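Long-range contacts in putative alpha-galactosidase/melibiase (Bacteroides fragilis, PDB 4OGZ), which probably hydrolyses terminal, non-reducing alpha-D-galactose residues from alpha-D-galactosides, as a glycoside hydrolase family 27 enzyme with a TIM-barrel catalytic domain: residues F29-P34 with G59-K64; L118-A123 with A171-E176; D124-N129 with R177-G182; R132-A137 with I374-D379; D319-G324 with L358-D363. All blocks are in the same frame, centred on the assembly; numbering follows the deposited sequence.

Interaction 1 (F29-P34 with G59-K64)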
# COMPACT_ATOMS: atom_id res chain seq x y z
N PHE A 29 12.68 -1.87 -14.78
CA PHE A 29 11.78 -2.86 -14.18
C PHE A 29 12.48 -3.61 -13.05
O PHE A 29 13.60 -4.09 -13.23
CB PHE A 29 11.39 -3.92 -15.18
CG PHE A 29 10.33 -4.91 -14.69
CD1 PHE A 29 10.67 -6.04 -13.95
CD2 PHE A 29 8.98 -4.73 -15.04
CE1 PHE A 29 9.68 -6.95 -13.54
CE2 PHE A 29 8.00 -5.61 -14.61
CZ PHE A 29 8.34 -6.70 -13.83
N LEU A 30 11.79 -3.72 -11.92
CA LEU A 30 12.28 -4.40 -10.75
C LEU A 30 11.13 -5.09 -10.01
O LEU A 30 10.10 -4.47 -9.71
CB LEU A 30 12.96 -3.38 -9.79
CG LEU A 30 13.58 -4.03 -8.58
CD1 LEU A 30 14.76 -4.90 -8.97
CD2 LEU A 30 14.01 -2.95 -7.56
N PHE A 31 11.29 -6.38 -9.70
CA PHE A 31 10.28 -7.12 -8.92
C PHE A 31 10.90 -8.29 -8.18
O PHE A 31 11.54 -9.17 -8.78
CB PHE A 31 9.14 -7.60 -9.81
CG PHE A 31 8.01 -8.27 -9.06
CD1 PHE A 31 7.15 -7.54 -8.26
CD2 PHE A 31 7.83 -9.63 -9.16
CE1 PHE A 31 6.13 -8.17 -7.55
CE2 PHE A 31 6.80 -10.26 -8.47
CZ PHE A 31 5.93 -9.53 -7.67
N TYR A 32 10.81 -8.25 -6.86
CA TYR A 32 11.15 -9.39 -6.02
C TYR A 32 9.89 -10.26 -5.89
O TYR A 32 8.83 -9.78 -5.52
CB TYR A 32 11.61 -8.96 -4.64
CG TYR A 32 11.74 -10.13 -3.68
CD1 TYR A 32 12.82 -11.00 -3.75
CD2 TYR A 32 10.77 -10.38 -2.71
CE1 TYR A 32 12.94 -12.08 -2.88
CE2 TYR A 32 10.89 -11.45 -1.84
CZ TYR A 32 11.99 -12.31 -1.96
OH TYR A 32 12.14 -13.36 -1.10
N ILE A 33 10.05 -11.55 -6.15
CA ILE A 33 8.95 -12.52 -6.10
C ILE A 33 8.70 -12.88 -4.65
O ILE A 33 9.49 -13.61 -4.07
CB ILE A 33 9.30 -13.79 -6.84
CG1 ILE A 33 9.64 -13.49 -8.31
CG2 ILE A 33 8.17 -14.82 -6.74
CD1 ILE A 33 10.52 -14.56 -8.90
N PRO A 34 7.57 -12.42 -4.09
CA PRO A 34 7.35 -12.68 -2.66
C PRO A 34 7.06 -14.16 -2.38
O PRO A 34 6.06 -14.72 -2.84
CB PRO A 34 6.14 -11.80 -2.35
CG PRO A 34 6.02 -10.83 -3.46
CD PRO A 34 6.52 -11.57 -4.64
N GLY A 59 15.67 -14.13 -6.35
CA GLY A 59 14.25 -14.02 -6.61
C GLY A 59 13.87 -12.69 -7.24
O GLY A 59 12.68 -12.34 -7.30
N ILE A 60 14.88 -11.95 -7.70
CA ILE A 60 14.65 -10.62 -8.26
C ILE A 60 14.66 -10.67 -9.78
O ILE A 60 15.62 -11.16 -10.38
CB ILE A 60 15.71 -9.61 -7.73
CG1 ILE A 60 15.48 -9.34 -6.25
CG2 ILE A 60 15.61 -8.30 -8.45
CD1 ILE A 60 16.62 -8.59 -5.57
N ILE A 61 13.57 -10.17 -10.38
CA ILE A 61 13.45 -9.95 -11.81
C ILE A 61 13.77 -8.49 -12.10
O ILE A 61 13.30 -7.58 -11.40
CB ILE A 61 12.05 -10.27 -12.31
CG1 ILE A 61 11.73 -11.73 -12.06
CG2 ILE A 61 11.91 -9.99 -13.81
CD1 ILE A 61 10.23 -11.96 -12.10
N LYS A 62 14.63 -8.27 -13.09
CA LYS A 62 15.23 -6.97 -13.33
C LYS A 62 15.42 -6.78 -14.83
O LYS A 62 15.74 -7.71 -15.54
CB LYS A 62 16.55 -6.91 -12.56
CG LYS A 62 17.46 -5.77 -12.90
CD LYS A 62 18.76 -5.80 -12.07
CE LYS A 62 19.56 -4.46 -12.10
NZ LYS A 62 18.91 -3.19 -11.58
N GLY A 63 15.22 -5.55 -15.29
CA GLY A 63 15.63 -5.14 -16.59
C GLY A 63 14.78 -4.01 -17.11
O GLY A 63 14.48 -3.07 -16.40
N LYS A 64 14.38 -4.13 -18.36
CA LYS A 64 13.60 -3.12 -19.02
C LYS A 64 12.91 -3.78 -20.21
O LYS A 64 13.59 -4.43 -20.99
CB LYS A 64 14.50 -2.02 -19.51
CG LYS A 64 13.87 -1.16 -20.58
CD LYS A 64 14.46 0.24 -20.60
CE LYS A 64 15.93 0.24 -20.93
NZ LYS A 64 16.48 1.62 -20.86

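Interaction 2 (L118-A123 with A171-E176)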
# COMPACT_ATOMS: atom_id res chain seq x y z
N LEU A 118 17.98 4.59 9.24
CA LEU A 118 16.62 4.14 9.47
C LEU A 118 16.11 3.41 8.22
O LEU A 118 15.51 2.33 8.31
CB LEU A 118 15.69 5.33 9.77
CG LEU A 118 14.18 4.99 9.83
CD1 LEU A 118 13.82 4.07 11.01
CD2 LEU A 118 13.31 6.25 9.89
N LEU A 119 16.34 4.03 7.08
CA LEU A 119 15.85 3.49 5.81
C LEU A 119 16.50 2.15 5.49
O LEU A 119 15.77 1.20 5.22
CB LEU A 119 16.05 4.48 4.66
CG LEU A 119 14.99 5.57 4.44
CD1 LEU A 119 13.81 5.08 3.62
CD2 LEU A 119 14.42 6.18 5.72
N LEU A 120 17.82 2.04 5.55
CA LEU A 120 18.48 0.77 5.25
C LEU A 120 18.06 -0.28 6.28
O LEU A 120 17.73 -1.40 5.92
CB LEU A 120 20.00 0.88 5.20
CG LEU A 120 20.65 1.99 4.37
CD1 LEU A 120 22.13 1.79 4.34
CD2 LEU A 120 20.11 2.04 2.95
N GLN A 121 18.03 0.09 7.58
CA GLN A 121 17.58 -0.85 8.63
C GLN A 121 16.12 -1.33 8.45
O GLN A 121 15.79 -2.46 8.80
CB GLN A 121 17.72 -0.25 10.04
CG GLN A 121 19.13 -0.18 10.61
CD GLN A 121 19.23 0.77 11.82
OE1 GLN A 121 18.25 1.36 12.25
NE2 GLN A 121 20.42 0.94 12.32
N THR A 122 15.28 -0.48 7.90
CA THR A 122 13.89 -0.81 7.66
C THR A 122 13.80 -1.82 6.51
O THR A 122 13.10 -2.80 6.59
CB THR A 122 13.09 0.48 7.37
OG1 THR A 122 12.97 1.21 8.61
CG2 THR A 122 11.69 0.16 6.80
N ALA A 123 14.56 -1.58 5.45
CA ALA A 123 14.68 -2.54 4.34
C ALA A 123 15.17 -3.91 4.85
O ALA A 123 14.60 -4.95 4.50
CB ALA A 123 15.61 -1.97 3.29
N ALA A 171 18.24 4.55 -2.53
CA ALA A 171 17.56 3.91 -3.64
C ALA A 171 18.32 2.65 -4.07
O ALA A 171 17.72 1.61 -4.28
CB ALA A 171 17.41 4.88 -4.77
N ASP A 172 19.62 2.78 -4.27
CA ASP A 172 20.43 1.67 -4.77
C ASP A 172 20.31 0.49 -3.82
O ASP A 172 20.14 -0.68 -4.24
CB ASP A 172 21.88 2.10 -4.95
CG ASP A 172 22.10 2.96 -6.22
OD1 ASP A 172 21.15 3.14 -7.02
OD2 ASP A 172 23.23 3.48 -6.40
N TYR A 173 20.41 0.79 -2.51
CA TYR A 173 20.37 -0.25 -1.52
C TYR A 173 19.04 -0.97 -1.52
O TYR A 173 19.00 -2.20 -1.36
CB TYR A 173 20.65 0.38 -0.13
CG TYR A 173 20.82 -0.60 0.94
CD1 TYR A 173 19.71 -1.16 1.57
CD2 TYR A 173 22.10 -0.94 1.39
CE1 TYR A 173 19.89 -2.04 2.64
CE2 TYR A 173 22.27 -1.85 2.41
CZ TYR A 173 21.17 -2.38 3.04
OH TYR A 173 21.36 -3.30 4.02
N LEU A 174 17.96 -0.20 -1.69
CA LEU A 174 16.63 -0.70 -1.65
C LEU A 174 16.42 -1.58 -2.91
O LEU A 174 15.91 -2.71 -2.81
CB LEU A 174 15.63 0.45 -1.62
CG LEU A 174 15.07 0.87 -0.25
CD1 LEU A 174 16.15 0.94 0.81
CD2 LEU A 174 14.38 2.21 -0.34
N HIS A 175 16.82 -1.07 -4.07
CA HIS A 175 16.63 -1.84 -5.34
C HIS A 175 17.41 -3.15 -5.35
O HIS A 175 16.93 -4.15 -5.88
CB HIS A 175 17.07 -0.99 -6.52
CG HIS A 175 16.23 0.21 -6.75
ND1 HIS A 175 16.71 1.34 -7.40
CD2 HIS A 175 14.97 0.49 -6.40
CE1 HIS A 175 15.76 2.26 -7.43
NE2 HIS A 175 14.71 1.77 -6.82
N GLU A 176 18.59 -3.18 -4.72
CA GLU A 176 19.35 -4.42 -4.57
C GLU A 176 18.48 -5.55 -3.97
O GLU A 176 18.66 -6.73 -4.27
CB GLU A 176 20.54 -4.17 -3.67
CG GLU A 176 21.82 -4.82 -4.11
CD GLU A 176 22.93 -4.68 -3.08
OE1 GLU A 176 22.98 -3.64 -2.36
OE2 GLU A 176 23.74 -5.63 -2.97

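Interaction 3 (D124-N129 with R177-G182)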
# COMPACT_ATOMS: atom_id res chain seq x y z
N ASP A 124 16.21 -3.92 5.70
CA ASP A 124 16.77 -5.16 6.23
C ASP A 124 15.74 -5.89 7.08
O ASP A 124 15.68 -7.11 7.09
CB ASP A 124 18.03 -4.90 7.11
CG ASP A 124 19.25 -4.34 6.32
OD1 ASP A 124 19.34 -4.47 5.06
OD2 ASP A 124 20.14 -3.78 6.97
N ALA A 125 14.97 -5.15 7.87
CA ALA A 125 13.98 -5.77 8.71
C ALA A 125 12.94 -6.46 7.85
O ALA A 125 12.55 -7.59 8.11
CB ALA A 125 13.35 -4.74 9.62
N MSE A 126 12.51 -5.78 6.79
CA MSE A 126 11.45 -6.28 5.92
C MSE A 126 11.92 -7.49 5.15
O MSE A 126 11.13 -8.42 4.88
CB MSE A 126 11.02 -5.15 5.00
CG MSE A 126 9.99 -4.24 5.68
SE MSE A 126 9.79 -2.51 4.74
CE MSE A 126 8.99 -3.19 3.09
N VAL A 127 13.19 -7.52 4.78
CA VAL A 127 13.79 -8.72 4.21
C VAL A 127 13.67 -9.90 5.16
O VAL A 127 13.28 -10.99 4.77
CB VAL A 127 15.26 -8.47 3.86
CG1 VAL A 127 16.02 -9.78 3.67
CG2 VAL A 127 15.34 -7.61 2.61
N GLU A 128 13.97 -9.67 6.43
CA GLU A 128 14.16 -10.72 7.39
C GLU A 128 12.91 -11.08 8.17
O GLU A 128 12.86 -12.14 8.76
CB GLU A 128 15.26 -10.29 8.39
CG GLU A 128 16.67 -10.21 7.81
CD GLU A 128 17.63 -9.38 8.64
OE1 GLU A 128 17.42 -9.26 9.88
OE2 GLU A 128 18.59 -8.83 8.06
N ASN A 129 11.88 -10.22 8.17
CA ASN A 129 10.76 -10.43 9.09
C ASN A 129 9.51 -10.97 8.45
O ASN A 129 8.51 -11.09 9.14
CB ASN A 129 10.44 -9.13 9.87
CG ASN A 129 9.83 -8.04 9.00
OD1 ASN A 129 9.41 -8.26 7.87
ND2 ASN A 129 9.81 -6.83 9.53
N ARG A 177 17.53 -5.17 -3.14
CA ARG A 177 16.66 -6.11 -2.45
C ARG A 177 15.21 -6.17 -2.97
O ARG A 177 14.37 -6.82 -2.36
CB ARG A 177 16.64 -5.73 -0.96
CG ARG A 177 17.99 -5.90 -0.31
CD ARG A 177 18.24 -4.96 0.87
NE ARG A 177 19.54 -5.28 1.45
CZ ARG A 177 20.70 -4.86 0.97
NH1 ARG A 177 20.75 -4.06 -0.09
NH2 ARG A 177 21.83 -5.26 1.51
N GLY A 178 14.93 -5.49 -4.08
CA GLY A 178 13.64 -5.59 -4.73
C GLY A 178 12.65 -4.55 -4.21
O GLY A 178 11.49 -4.60 -4.55
N PHE A 179 13.13 -3.61 -3.40
CA PHE A 179 12.29 -2.57 -2.81
C PHE A 179 12.23 -1.36 -3.72
O PHE A 179 13.12 -1.16 -4.53
CB PHE A 179 12.81 -2.09 -1.42
CG PHE A 179 12.72 -3.14 -0.33
CD1 PHE A 179 11.50 -3.65 0.06
CD2 PHE A 179 13.85 -3.56 0.35
CE1 PHE A 179 11.41 -4.60 1.05
CE2 PHE A 179 13.77 -4.47 1.38
CZ PHE A 179 12.56 -5.02 1.71
N LYS A 180 11.17 -0.58 -3.55
CA LYS A 180 10.95 0.65 -4.27
C LYS A 180 11.13 1.80 -3.31
O LYS A 180 10.81 1.67 -2.10
CB LYS A 180 9.55 0.70 -4.85
CG LYS A 180 9.20 -0.44 -5.82
CD LYS A 180 10.04 -0.38 -7.08
CE LYS A 180 9.98 -1.68 -7.87
NZ LYS A 180 8.59 -2.05 -8.25
N LEU A 181 11.68 2.90 -3.83
CA LEU A 181 11.92 4.11 -3.01
C LEU A 181 10.86 5.16 -3.29
O LEU A 181 10.62 5.52 -4.46
CB LEU A 181 13.30 4.69 -3.27
CG LEU A 181 13.56 6.03 -2.55
CD1 LEU A 181 13.55 5.81 -1.05
CD2 LEU A 181 14.85 6.68 -2.98
N GLY A 182 10.18 5.60 -2.25
CA GLY A 182 9.27 6.73 -2.30
C GLY A 182 9.91 7.99 -1.70
O GLY A 182 10.74 7.90 -0.80
O HOH W 1 19.11 -6.71 3.71

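Interaction 4 (R132-A137 with I374-D379)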
# COMPACT_ATOMS: atom_id res chain seq x y z
N ARG A 132 8.61 -8.55 3.21
CA ARG A 132 8.97 -8.59 1.78
C ARG A 132 8.35 -9.79 1.10
O ARG A 132 7.95 -9.74 -0.09
CB ARG A 132 10.49 -8.61 1.58
CG ARG A 132 10.92 -8.44 0.14
CD ARG A 132 12.41 -8.33 -0.04
NE ARG A 132 13.09 -9.60 0.21
CZ ARG A 132 14.23 -9.99 -0.34
NH1 ARG A 132 14.88 -9.21 -1.20
NH2 ARG A 132 14.73 -11.15 -0.01
N ASP A 133 8.27 -10.89 1.82
CA ASP A 133 7.71 -12.11 1.20
C ASP A 133 6.18 -12.17 1.16
O ASP A 133 5.60 -13.08 0.55
CB ASP A 133 8.32 -13.34 1.88
CG ASP A 133 9.76 -13.51 1.49
OD1 ASP A 133 9.99 -13.67 0.27
OD2 ASP A 133 10.67 -13.42 2.36
N LEU A 134 5.54 -11.15 1.73
CA LEU A 134 4.11 -10.91 1.58
C LEU A 134 3.78 -9.73 0.71
O LEU A 134 2.60 -9.37 0.53
CB LEU A 134 3.48 -10.73 2.97
CG LEU A 134 3.57 -12.00 3.81
CD1 LEU A 134 2.85 -11.80 5.13
CD2 LEU A 134 2.97 -13.22 3.11
N GLY A 135 4.78 -9.15 0.07
CA GLY A 135 4.53 -8.19 -0.99
C GLY A 135 4.74 -6.76 -0.63
O GLY A 135 4.56 -5.87 -1.47
N TYR A 136 5.15 -6.51 0.63
CA TYR A 136 5.50 -5.18 1.02
C TYR A 136 6.78 -4.82 0.26
O TYR A 136 7.83 -5.51 0.39
CB TYR A 136 5.71 -5.10 2.54
CG TYR A 136 4.47 -5.30 3.39
CD1 TYR A 136 3.62 -4.24 3.68
CD2 TYR A 136 4.13 -6.55 3.87
CE1 TYR A 136 2.49 -4.42 4.45
CE2 TYR A 136 3.01 -6.75 4.65
CZ TYR A 136 2.19 -5.68 4.96
OH TYR A 136 1.10 -5.87 5.81
N ALA A 137 6.72 -3.74 -0.51
CA ALA A 137 7.85 -3.37 -1.34
C ALA A 137 8.26 -1.90 -1.30
O ALA A 137 9.41 -1.59 -1.59
CB ALA A 137 7.49 -3.74 -2.82
N ILE A 374 -1.16 -9.36 12.64
CA ILE A 374 -2.05 -8.58 11.79
C ILE A 374 -1.39 -8.33 10.43
O ILE A 374 -1.93 -8.71 9.39
CB ILE A 374 -2.44 -7.26 12.45
CG1 ILE A 374 -3.27 -7.54 13.73
CG2 ILE A 374 -3.19 -6.38 11.47
CD1 ILE A 374 -3.37 -6.37 14.69
N LEU A 375 -0.21 -7.73 10.45
CA LEU A 375 0.46 -7.27 9.22
C LEU A 375 0.97 -8.41 8.32
O LEU A 375 1.27 -8.17 7.16
CB LEU A 375 1.65 -6.38 9.59
CG LEU A 375 1.30 -5.06 10.25
CD1 LEU A 375 2.59 -4.28 10.46
CD2 LEU A 375 0.34 -4.21 9.43
N LEU A 376 1.15 -9.60 8.88
CA LEU A 376 1.57 -10.74 8.11
C LEU A 376 0.40 -11.68 7.80
O LEU A 376 0.63 -12.84 7.55
CB LEU A 376 2.73 -11.49 8.81
CG LEU A 376 4.03 -10.69 9.08
CD1 LEU A 376 5.06 -11.63 9.69
CD2 LEU A 376 4.63 -10.04 7.85
N ASN A 377 -0.85 -11.21 7.83
CA ASN A 377 -1.97 -12.08 7.53
C ASN A 377 -2.05 -12.19 6.02
O ASN A 377 -2.52 -11.28 5.35
CB ASN A 377 -3.30 -11.56 8.07
CG ASN A 377 -4.44 -12.55 7.86
OD1 ASN A 377 -4.62 -13.08 6.74
ND2 ASN A 377 -5.26 -12.75 8.88
N LYS A 378 -1.53 -13.30 5.52
CA LYS A 378 -1.40 -13.56 4.08
C LYS A 378 -2.74 -13.53 3.36
O LYS A 378 -2.79 -13.21 2.14
CB LYS A 378 -0.74 -14.93 3.95
CG LYS A 378 -0.76 -15.61 2.60
CD LYS A 378 -0.32 -17.06 2.80
CE LYS A 378 0.26 -17.68 1.54
NZ LYS A 378 1.56 -18.37 1.78
N ASP A 379 -3.80 -13.91 4.06
CA ASP A 379 -5.12 -14.07 3.45
C ASP A 379 -5.79 -12.73 3.28
O ASP A 379 -6.36 -12.45 2.22
CB ASP A 379 -6.02 -14.99 4.29
CG ASP A 379 -5.51 -16.44 4.34
OD1 ASP A 379 -4.88 -16.89 3.37
OD2 ASP A 379 -5.74 -17.11 5.39

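Interaction 5 (D319-G324 with L358-D363)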
# COMPACT_ATOMS: atom_id res chain seq x y z
N ASP A 319 -5.06 6.72 3.80
CA ASP A 319 -3.87 7.08 4.54
C ASP A 319 -3.16 5.87 5.14
O ASP A 319 -3.65 4.74 5.11
CB ASP A 319 -4.19 8.13 5.64
CG ASP A 319 -3.00 9.05 5.92
OD1 ASP A 319 -1.91 8.83 5.31
OD2 ASP A 319 -3.17 10.02 6.72
N MSE A 320 -2.00 6.16 5.71
CA MSE A 320 -1.05 5.17 6.21
C MSE A 320 -1.61 4.37 7.37
O MSE A 320 -2.39 4.88 8.17
CB MSE A 320 0.25 5.93 6.53
CG MSE A 320 0.92 6.53 5.24
SE MSE A 320 2.11 8.07 5.63
CE MSE A 320 0.92 9.42 6.44
N LEU A 321 -1.22 3.10 7.45
CA LEU A 321 -1.60 2.23 8.56
C LEU A 321 -1.00 2.70 9.87
O LEU A 321 0.11 3.22 9.91
CB LEU A 321 -1.14 0.81 8.33
CG LEU A 321 -1.72 0.13 7.10
CD1 LEU A 321 -0.98 -1.16 6.82
CD2 LEU A 321 -3.20 -0.12 7.32
N VAL A 322 -1.79 2.55 10.94
CA VAL A 322 -1.37 2.91 12.30
C VAL A 322 -1.27 1.68 13.20
O VAL A 322 -0.98 1.79 14.40
CB VAL A 322 -2.29 4.00 12.92
CG1 VAL A 322 -2.13 5.32 12.18
CG2 VAL A 322 -3.75 3.54 12.97
N VAL A 323 -1.44 0.51 12.59
CA VAL A 323 -1.20 -0.80 13.21
C VAL A 323 0.16 -0.78 13.89
O VAL A 323 1.16 -0.45 13.25
CB VAL A 323 -1.20 -1.94 12.15
CG1 VAL A 323 -0.89 -3.29 12.77
CG2 VAL A 323 -2.53 -2.01 11.41
N GLY A 324 0.19 -1.08 15.18
CA GLY A 324 1.45 -1.30 15.87
C GLY A 324 2.08 -0.07 16.51
O GLY A 324 3.18 -0.14 17.03
N LEU A 358 -1.34 -0.30 1.45
CA LEU A 358 -1.02 -0.85 2.76
C LEU A 358 0.36 -0.32 3.09
O LEU A 358 1.36 -1.02 2.98
CB LEU A 358 -1.08 -2.38 2.73
CG LEU A 358 -2.45 -2.95 2.34
CD1 LEU A 358 -2.39 -4.47 2.13
CD2 LEU A 358 -3.49 -2.56 3.41
N LEU A 359 0.43 0.97 3.38
CA LEU A 359 1.69 1.60 3.81
C LEU A 359 1.81 1.62 5.33
O LEU A 359 1.21 2.47 6.00
CB LEU A 359 1.79 3.04 3.25
CG LEU A 359 1.70 3.10 1.68
CD1 LEU A 359 1.88 4.52 1.24
CD2 LEU A 359 2.72 2.18 1.02
N CYS A 360 2.64 0.74 5.89
CA CYS A 360 2.77 0.73 7.35
C CYS A 360 3.40 1.99 7.85
O CYS A 360 4.33 2.55 7.25
CB CYS A 360 3.59 -0.47 7.86
SG CYS A 360 3.08 -2.08 7.20
N GLY A 361 2.96 2.37 9.05
CA GLY A 361 3.45 3.58 9.70
C GLY A 361 4.17 3.33 11.00
O GLY A 361 4.70 4.26 11.57
N ASN A 362 4.20 2.07 11.44
CA ASN A 362 4.92 1.70 12.65
C ASN A 362 6.39 1.50 12.38
O ASN A 362 6.83 1.55 11.23
CB ASN A 362 4.33 0.41 13.24
CG ASN A 362 4.41 -0.78 12.28
OD1 ASN A 362 4.02 -0.69 11.12
ND2 ASN A 362 4.91 -1.91 12.77
N ASP A 363 7.15 1.24 13.43
CA ASP A 363 8.56 0.85 13.31
C ASP A 363 8.65 -0.63 13.05
O ASP A 363 8.60 -1.41 13.97
CB ASP A 363 9.35 1.22 14.58
CG ASP A 363 10.87 1.04 14.42
OD1 ASP A 363 11.34 0.57 13.37
OD2 ASP A 363 11.61 1.42 15.35
O HOH W 2 -1.94 2.75 3.92
O HOH W 3 1.35 0.03 10.56
O HOH W 4 5.89 1.28 15.73

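Interaction 1 (F29-P34 with G59-K64)
Ile61 and Phe31 form a hydrogen-bonded pair in an antiparallel sheet of the Ig-like domain, strand 29-32 running against strand 60-64 at 178°. Phe31 N reaches Ile61 O at 2.9 Å, and Ile61 N returns to Phe31 O at 2.8 Å. Phe29 and Gly63 make a second such pair, and Ile33 N adds one more hydrogen bond, to Gly59 O, just beyond the strand.
Followed outward, the Ile61 side chain reaches three residues of the other segment. CB sits 3.7 Å from Phe31 O. There it forks: CG2, anti to the backbone N, lies 3.8 Å from Phe29 CE1, the two side chains running side by side in the same direction. CG1, turned beside the backbone N (chi1 -61°), carries CD1 the other way, to 4.1 Å from Ile33 CD1 and near the edge of the Phe31 ring.
The opposite face bears Leu30, Tyr32 and Ile60. Leu30 CD1 presses on Ile60 CG2 at 3.5 Å, while Ile60 CG1 meets the edge of the Tyr32 ring.
Phe29, Phe31 and Ile61 face strand 82-92 of the second sheet and so fill the interior of the sandwich; strand 52-55 adds Leu52 and Leu54. The Leu30 and Tyr32 face turns to the barrel domain, where Tyr32 OH is hydrogen-bonded to Asp133 and its ring makes a cation-pi contact with Arg132.

Interaction 2 (L118-A123 with A171-E176)
Tyr173 and Leu174 pack on Leu120 and Ala123, joining two helices that are neighbours in the outer layer of the TIM barrel. The short segments are almost exactly parallel (2°), as expected of consecutive barrel helices, with axes 10.1 Å apart.
Within helix segment 171-176, Tyr173 comes first. Its CG stands anti to the backbone N (chi1 -172°), which extends the ring across to the other helix. Leu120 lays its isobutyl group on one face: CD2 is 3.4 Å from Tyr173 CG and 3.8 Å from the ring centroid, a CH-pi contact set toward the rim. Leu120 CD1 lies by the CD2 and CE2 side of the same ring, and CB by CE1, so the leucine spreads across the face. Ala123 CB stands near the plane at an edge. The phenol OH is hydrogen-bonded to Asp124, one turn beyond Leu120, which ties the far end of the ring to helix 116-128.
Leu174 follows, directed deeper, toward Ile139 and Leu181 of the barrel strands. Its contact with Ala123 is apolar, Leu174 CD1 meeting Ala123 CB at 3.9 Å. The same Leu174 methyl, CD1, also lies 4.4 Å from the backbone oxygen Leu119 O.

Interaction 3 (D124-N129 with R177-G182)
The Phe179 ring is met obliquely by Met126 and Val127. Met126 CE touches Phe179 CE1 at 3.5 Å. Nearer the backbone, Met126 CB lies 3.6 Å from Phe179 CZ. Val127 CG2 comes to 3.7 Å from Phe179 CE2. Over one face, toward the rim, lies the carbonyl oxygen of Arg177. Met126 is a selenomethionine; its chain bends at chi3 (67°), which swings CE back onto the ring and leaves SE 5.2 Å from the centroid in an oblique Met-aromatic contact.
The second flat group is the Arg177 guanidinium, which has a water in its plane at the edge. That water accepts from Arg177 NE at 2.7 Å and donates to Asp124 OD1 at 2.6 Å. Asp124 OD1 itself is 3.7 Å from Arg177 NE, a long salt bridge with the oxygen well out of the guanidinium plane and the two planes 51° apart. The direct attraction is therefore probably one of charge alone, and the water supplies the directed bonds. Tyr173 steadies the arginine from a second side: its carbonyl oxygen takes Arg177 NH1, and its ring makes a cation-pi contact with the guanidinium.
Gly178, with positive phi, is the C-prime residue of a Schellman motif that ends helix 166-176 and turns the chain into strand 180-186. Phe179 is thereby wedged beneath helix 116-128, against Ile139 of the adjacent barrel strand and Leu174 of the helix just ended.

Interaction 4 (R132-A137 with I374-D379)
Tyr136 and Leu375 supply the directed bond of this contact. The phenol OH of Tyr136 donates to Leu375 O at 2.7 Å, lying in the carbonyl plane on a lone pair with a C=O...O angle of 129°. The acceptor also sits near the plane of the tyrosine ring, at its edge. Leu375 O belongs to the last turn of helix 369-375, and the bond fastens that helix end to the loop before strand 138-140. Leu375 CB approaches Tyr136 OH at 3.9 Å.
Apolar packing is carried by Leu134, whose two methyls straddle the bend between two helices. Its CG lies beside its own backbone N (chi1 -65°), and from there the methyls reach Leu376 and Lys378. CD1 is pushed close to the backbone, 3.4 Å from Leu376 CA, which is tight for two carbons, and reaches Leu376 CB at 3.7 Å. CD2 turns to the following helix and lies 4.2 Å from Lys378 CB, the two side chains crossing at about a right angle.
Between the two helices the chain is capped: Leu376 is the first residue to leave helical geometry, and Asn377 takes the N-cap position of helix 378-384. Its OD1 accepts from Asp379 N at 2.9 Å, a weak bond (129°), and also from Leu380 N.
Around the contact, Tyr136 packs on Phe348 of helix 341-353, Met126 of helix 116-128 and Cys360 of strand 358-360. Asp379 and Asn377 reach beyond the barrel to Tyr443 and Val445 of the C-terminal beta domain, while Asp133 forms a salt bridge with Arg39 of the Ig-like domain.

Interaction 5 (D319-G324 with L358-D363)
Leu321 N donates to Leu359 O at 2.9 Å (N-H...O 148°), joining an irregular loop to a strand, their end-to-end directions 48° apart. This bond lies where the TIM barrel closes: loop 319-324 follows strand 315-317 and runs beside the last barrel strand, 358-360.
Leu321 is the main side chain. Its CB packs 4.0 Å from Cys360 CA, and CD1 reaches back along the strand to Leu358 CB and to Cys360 SG, the latter at 4.2 Å. Beside it, Met320, a selenomethionine, rests CG against Leu359 CB before its chain bends away toward Trp107. Asn362 CB lies 3.3 Å from Val323 O, and chi1 of 60°, with CG between the backbone N and the carbonyl carbon, keeps the amide beside that oxygen.
Waters also bridge the two chains. One donates to Val323 O (2.7 Å) and Asn362 OD1 (2.8 Å) while accepting from Gly361 N; another joins Asp319 O to Leu359 N.
The chemistry is thus mixed: Leu321, Leu358 and Cys360 give an apolar seam, and water-mediated bridges satisfy several polar atoms of this largely buried closure.

Overall arrangement
Interaction 1 comes first along the chain, in the N-terminal Ig-like domain; the other four lie in the TIM barrel. Interactions 2 and 3, centres about 6 Å apart, share helix 116-128 and join that helix to successive parts of the chain, since helix 166-176 runs on into strand 180-186. Interaction 4, about 12 Å from interaction 3 between centres, continues from the loop after helix 116-128 to a much later part of the barrel. Interaction 5 is nested within the chain loop closed by interaction 4, which it touches. Interaction 1 touches 2, 3 and 4 but stays about 12 Å from the nearest atoms of 5. The Ig-like domain thus docks on one flank of the barrel, while interaction 5 lies at its closure.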